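Local coordinates for histidinol dehydrogenase (Elizabethkingia anophelis NUHP1, PDB 6AN0), which probably catalyses the two successive NAD-dependent, zinc-requiring oxidations that turn L-histidinol into L-histidine, the last step of histidine biosynthesis, at residues Glu85-Gln88 with Ala89-Ala93; Leu334-Glu337 with Asn338-Asn341. All coordinates share one frame; numbering follows the deposited sequence.

Interaction 1: Glu85-Gln88 with Ala89-Ala93; sequences ELIQ and AIQMA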
ATOM      1  N   GLU A  85      21.824 -16.824 -26.501  1.00 35.42           N
ATOM      2  CA  GLU A  85      22.554 -16.180 -25.408  1.00 41.86           C
ATOM      3  C   GLU A  85      21.648 -15.279 -24.575  1.00 35.19           C
ATOM      4  O   GLU A  85      21.828 -15.166 -23.355  1.00 36.59           O
ATOM      5  CB  GLU A  85      23.731 -15.377 -25.948  1.00 40.42           C
ATOM      6  CG  GLU A  85      24.938 -16.203 -26.337  1.00 61.14           C
ATOM      7  CD  GLU A  85      26.105 -15.335 -26.765  1.00 73.97           C
ATOM      8  OE1 GLU A  85      25.991 -14.096 -26.648  1.00 75.27           O
ATOM      9  OE2 GLU A  85      27.133 -15.890 -27.214  1.00 81.10           O
ATOM     10  N   LEU A  86      20.688 -14.606 -25.212  1.00 33.56           N
ATOM     11  CA  LEU A  86      19.747 -13.796 -24.444  1.00 33.35           C
ATOM     12  C   LEU A  86      18.808 -14.680 -23.630  1.00 36.75           C
ATOM     13  O   LEU A  86      18.519 -14.383 -22.465  1.00 29.92           O
ATOM     14  CB  LEU A  86      18.956 -12.873 -25.376  1.00 28.53           C
ATOM     15  CG  LEU A  86      17.966 -11.929 -24.677  1.00 34.48           C
ATOM     16  CD1 LEU A  86      18.671 -11.127 -23.589  1.00 32.32           C
ATOM     17  CD2 LEU A  86      17.303 -11.001 -25.678  1.00 44.27           C
ATOM     18  N   ILE A  87      18.345 -15.784 -24.224  1.00 34.37           N
ATOM     19  CA  ILE A  87      17.499 -16.737 -23.506  1.00 36.77           C
ATOM     20  C   ILE A  87      18.179 -17.190 -22.219  1.00 29.94           C
ATOM     21  O   ILE A  87      17.565 -17.240 -21.146  1.00 31.63           O
ATOM     22  CB  ILE A  87      17.166 -17.934 -24.416  1.00 41.89           C
ATOM     23  CG1 ILE A  87      16.057 -17.560 -25.401  1.00 42.66           C
ATOM     24  CG2 ILE A  87      16.803 -19.158 -23.585  1.00 39.24           C
ATOM     25  CD1 ILE A  87      15.724 -18.674 -26.383  1.00 53.38           C
ATOM     26  N   GLN A  88      19.463 -17.529 -22.314  1.00 35.56           N
ATOM     27  CA  GLN A  88      20.202 -17.986 -21.140  1.00 35.54           C
ATOM     28  C   GLN A  88      20.296 -16.888 -20.086  1.00 34.11           C
ATOM     29  O   GLN A  88      20.157 -17.154 -18.884  1.00 26.82           O
ATOM     30  CB  GLN A  88      21.591 -18.454 -21.575  1.00 31.38           C
ATOM     31  CG  GLN A  88      22.532 -18.829 -20.458  1.00 43.97           C
ATOM     32  CD  GLN A  88      23.814 -19.439 -20.997  1.00 59.05           C
ATOM     33  OE1 GLN A  88      23.800 -20.526 -21.577  1.00 65.37           O
ATOM     34  NE2 GLN A  88      24.928 -18.726 -20.835  1.00 58.73           N
ATOM     35  N   ALA A  89      20.529 -15.647 -20.518  1.00 33.78           N
ATOM     36  CA  ALA A  89      20.624 -14.536 -19.577  1.00 34.08           C
ATOM     37  C   ALA A  89      19.288 -14.272 -18.892  1.00 28.63           C
ATOM     38  O   ALA A  89      19.242 -14.021 -17.680  1.00 27.39           O
ATOM     39  CB  ALA A  89      21.116 -13.280 -20.301  1.00 29.00           C
ATOM     40  N   ILE A  90      18.190 -14.314 -19.652  1.00 24.10           N
ATOM     41  CA  ILE A  90      16.881 -14.061 -19.061  1.00 23.26           C
ATOM     42  C   ILE A  90      16.531 -15.149 -18.055  1.00 34.41           C
ATOM     43  O   ILE A  90      15.960 -14.870 -16.991  1.00 31.25           O
ATOM     44  CB  ILE A  90      15.814 -13.930 -20.167  1.00 23.65           C
ATOM     45  CG1 ILE A  90      16.082 -12.663 -20.987  1.00 26.11           C
ATOM     46  CG2 ILE A  90      14.412 -13.889 -19.560  1.00 26.93           C
ATOM     47  CD1 ILE A  90      15.126 -12.449 -22.153  1.00 26.37           C
ATOM     48  N   GLN A  91      16.871 -16.404 -18.365  1.00 26.67           N
ATOM     49  CA  GLN A  91      16.596 -17.484 -17.422  1.00 24.99           C
ATOM     50  C   GLN A  91      17.430 -17.341 -16.153  1.00 24.58           C
ATOM     51  O   GLN A  91      16.950 -17.631 -15.051  1.00 26.20           O
ATOM     52  CB  GLN A  91      16.839 -18.833 -18.102  1.00 33.64           C
ATOM     53  CG  GLN A  91      15.885 -19.041 -19.268  1.00 51.37           C
ATOM     54  CD  GLN A  91      15.870 -20.455 -19.796  1.00 61.23           C
ATOM     55  OE1 GLN A  91      14.827 -20.951 -20.226  1.00 58.49           O
ATOM     56  NE2 GLN A  91      17.025 -21.111 -19.781  1.00 67.17           N
ATOM     57  N   MET A  92      18.683 -16.907 -16.290  1.00 24.81           N
ATOM     58  CA  MET A  92      19.524 -16.635 -15.127  1.00 28.10           C
ATOM     59  C   MET A  92      18.899 -15.561 -14.246  1.00 33.06           C
ATOM     60  O   MET A  92      18.831 -15.703 -13.019  1.00 23.04           O
ATOM     61  CB  MET A  92      20.918 -16.209 -15.592  1.00 28.81           C
ATOM     62  CG  MET A  92      21.905 -15.889 -14.484  1.00 41.57           C
ATOM     63  SD  MET A  92      21.849 -14.160 -13.960  1.00 45.85           S
ATOM     64  CE  MET A  92      22.504 -13.330 -15.415  1.00 41.85           C
ATOM     65  N   ALA A  93      18.449 -14.466 -14.860  1.00 25.91           N
ATOM     66  CA  ALA A  93      17.791 -13.406 -14.100  1.00 26.27           C
ATOM     67  C   ALA A  93      16.511 -13.911 -13.437  1.00 24.25           C
ATOM     68  O   ALA A  93      16.263 -13.645 -12.256  1.00 25.78           O
ATOM     69  CB  ALA A  93      17.496 -12.220 -15.017  1.00 21.62           C
TER

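Interaction 2: Leu334-Glu337 with Asn338-Asn341; sequences LAIE and NTEN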
ATOM      1  N   LEU A 334      26.431   2.693  -1.867  1.00 18.10           N
ATOM      2  CA  LEU A 334      27.417   2.995  -0.825  1.00 20.96           C
ATOM      3  C   LEU A 334      28.773   2.495  -1.306  1.00 22.39           C
ATOM      4  O   LEU A 334      29.157   1.352  -1.060  1.00 22.09           O
ATOM      5  CB  LEU A 334      27.043   2.362   0.512  1.00 21.70           C
ATOM      6  CG  LEU A 334      25.738   2.830   1.147  1.00 24.63           C
ATOM      7  CD1 LEU A 334      25.639   2.198   2.543  1.00 27.26           C
ATOM      8  CD2 LEU A 334      25.646   4.376   1.208  1.00 20.91           C
ATOM      9  N   ALA A 335      29.513   3.371  -1.988  1.00 21.72           N
ATOM     10  CA  ALA A 335      30.846   3.035  -2.483  1.00 22.28           C
ATOM     11  C   ALA A 335      31.884   3.403  -1.426  1.00 22.92           C
ATOM     12  O   ALA A 335      32.742   4.274  -1.594  1.00 25.04           O
ATOM     13  CB  ALA A 335      31.113   3.734  -3.817  1.00 19.88           C
ATOM     14  N   ILE A 336      31.777   2.718  -0.290  1.00 28.24           N
ATOM     15  CA  ILE A 336      32.595   3.039   0.866  1.00 28.00           C
ATOM     16  C   ILE A 336      33.064   1.754   1.517  1.00 37.15           C
ATOM     17  O   ILE A 336      32.541   0.662   1.270  1.00 28.23           O
ATOM     18  CB  ILE A 336      31.858   3.890   1.921  1.00 29.46           C
ATOM     19  CG1 ILE A 336      30.713   3.059   2.545  1.00 31.62           C
ATOM     20  CG2 ILE A 336      31.405   5.217   1.335  1.00 34.26           C
ATOM     21  CD1 ILE A 336      29.774   3.837   3.435  1.00 31.03           C
ATOM     22  N   GLU A 337      34.073   1.936   2.356  1.00 38.03           N
ATOM     23  CA  GLU A 337      34.624   0.911   3.219  1.00 49.24           C
ATOM     24  C   GLU A 337      33.639   0.536   4.319  1.00 34.34           C
ATOM     25  O   GLU A 337      32.973   1.405   4.892  1.00 37.33           O
ATOM     26  CB  GLU A 337      35.898   1.470   3.842  1.00 43.69           C
ATOM     27  CG  GLU A 337      36.968   0.489   4.178  1.00 57.60           C
ATOM     28  CD  GLU A 337      38.285   1.196   4.401  1.00 53.71           C
ATOM     29  OE1 GLU A 337      38.327   2.168   5.195  1.00 48.49           O
ATOM     30  OE2 GLU A 337      39.278   0.804   3.757  1.00 67.12           O
ATOM     31  N   ASN A 338      33.572  -0.764   4.625  1.00 33.07           N
ATOM     32  CA  ASN A 338      32.919  -1.270   5.837  1.00 28.46           C
ATOM     33  C   ASN A 338      31.453  -0.830   5.926  1.00 26.75           C
ATOM     34  O   ASN A 338      31.012  -0.252   6.926  1.00 27.13           O
ATOM     35  CB  ASN A 338      33.695  -0.837   7.080  1.00 36.91           C
ATOM     36  CG  ASN A 338      35.093  -1.429   7.120  1.00 42.59           C
ATOM     37  OD1 ASN A 338      35.304  -2.562   6.686  1.00 40.43           O
ATOM     38  ND2 ASN A 338      36.051  -0.664   7.622  1.00 40.65           N
ATOM     39  N   THR A 339      30.687  -1.141   4.873  1.00 24.81           N
ATOM     40  CA  THR A 339      29.301  -0.691   4.812  1.00 23.87           C
ATOM     41  C   THR A 339      28.473  -1.221   5.971  1.00 27.54           C
ATOM     42  O   THR A 339      27.453  -0.612   6.312  1.00 27.03           O
ATOM     43  CB  THR A 339      28.633  -1.107   3.492  1.00 30.29           C
ATOM     44  OG1 THR A 339      28.728  -2.527   3.315  1.00 27.54           O
ATOM     45  CG2 THR A 339      29.260  -0.386   2.294  1.00 27.77           C
ATOM     46  N   GLU A 340      28.877  -2.350   6.569  1.00 28.56           N
ATOM     47  CA  GLU A 340      28.119  -2.919   7.679  1.00 35.25           C
ATOM     48  C   GLU A 340      28.043  -1.975   8.867  1.00 33.65           C
ATOM     49  O   GLU A 340      27.144  -2.116   9.700  1.00 35.45           O
ATOM     50  CB  GLU A 340      28.736  -4.247   8.122  1.00 35.38           C
ATOM     51  CG  GLU A 340      30.128  -4.109   8.732  1.00 36.57           C
ATOM     52  CD  GLU A 340      31.243  -4.214   7.703  1.00 44.00           C
ATOM     53  OE1 GLU A 340      30.959  -4.172   6.481  1.00 39.91           O
ATOM     54  OE2 GLU A 340      32.407  -4.348   8.122  1.00 48.26           O
ATOM     55  N   ASN A 341      28.957  -1.012   8.965  1.00 29.42           N
ATOM     56  CA  ASN A 341      28.907  -0.040  10.042  1.00 31.02           C
ATOM     57  C   ASN A 341      27.935   1.103   9.770  1.00 32.09           C
ATOM     58  O   ASN A 341      27.730   1.934  10.658  1.00 32.27           O
ATOM     59  CB  ASN A 341      30.308   0.513  10.300  1.00 31.96           C
ATOM     60  CG  ASN A 341      31.270  -0.563  10.772  1.00 33.81           C
ATOM     61  OD1 ASN A 341      30.849  -1.594  11.293  1.00 36.67           O
ATOM     62  ND2 ASN A 341      32.563  -0.333  10.579  1.00 40.01           N
TER

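Interaction 1: Glu85-Gln88 with Ala89-Ala93
Ala89 joins the preceding turn of helix 84-102 through its backbone: its N donates to Glu85 O at 3.2 Å, and its methyl lies over the carbonyl oxygens of Leu86 and Glu85. This bond is the longest of four successive i to i+4 bonds, and its donor is tilted 31° from the carbonyl plane. Gln88 belongs to the last of them, accepting from Met92 N at 3.0 Å. With CG anti to the backbone N (chi1 174°) and an extended chain beyond it, Gln88 carries its amide away from the helix axis, so that side-chain contact here is limited to CB and CG against its neighbour's backbone.

The apolar side is made by Leu86 and Ile90, one turn apart. Their backbones share the shortest bond of the series, Ile90 N to Leu86 O at 2.8 Å, the donor lying nearly in line with the C=O. The two side chains run across each other at a slant, Leu86 CG resting 3.8 Å from Ile90 CD1, while Ile90 CG1 packs against Leu86 O at 3.3 Å. Beside them, Gln91 runs alongside Ile87 in the same direction; its CG closes to 3.1 Å from Ile87 O, and its amide carbon CD reaches the CG2 methyl of Ile87 at 4.1 Å.

Ile87, Ile90 and Gln91 face helix 173-181, with Ile90 also meeting Leu145. Leu86, Ala89 and Met92 pack on the second subunit, Ala89 and Met92 both against its Gly410; Met92 also meets Ala366 of its own chain. This is the i to i+4 pattern of a regular alpha helix near its N-terminal end, here sandwiched between its own chain and the dimer partner.

Interaction 2: Leu334-Glu337 with Asn338-Asn341
Thr339 folds back on Leu334 and Ile336 through its CG2 methyl, which approaches Ile336 CG1 to 3.7 Å and Leu334 CB to 4.0 Å. The same methyl lies 3.6 Å from Ile336 O, so it meets both the side chain and the backbone of the residue three places earlier. The threonine torsion explains this choice of branch: at chi1 56° OG1 sits between the backbone N and the carbonyl carbon, which turns CG2 anti to the carbonyl carbon, where it meets Ile336 CG1 and Leu334 CB. In Ile336 the torsion is similar, chi1 66°, with CG1 between its own N and C; the two side chains meet at a slant.

On the outer side, Glu337 and Asn338 lie side by side and point the same way. Glu337 CG approaches Asn338 ND2 to 3.7 Å, while the carboxylate and amide planes are 29° apart. The chain turns sharply at Asn338, whose phi and psi are both positive, and Asn338 O then accepts from Asn341 N at 3.0 Å.

Of the flanking strands, Leu334 touches both Ile246 and Leu354, Ile336 touches Ile246 and Thr339 touches Leu354. An inverse gamma turn centred on Ala335, closed by a weak bond from Ile336 N to Leu334 O, ends strand 331-335; the chain then folds back at Asn338 and Thr339 and enters the connection to strand 351-354 of the parallel sheet.

How the interactions relate
Both contacts are local, one within helix 84-102 and the other at the end of strand 331-335 and in the loop that follows, and they do not touch: their centres are 31 Å apart and their nearest atoms about 21 Å. Interaction 1 is packed against the second subunit, whereas interaction 2 meets no other chain of the assembly. The side chain of Met92 in interaction 1 is about 11 Å from that of Asp364, which binds zinc, and the side chain of Leu334 in interaction 2 is about 10 Å from that of His331, a predicted substrate ligand and proton acceptor at the start of the same strand. Neither contact supplies a named zinc or substrate ligand.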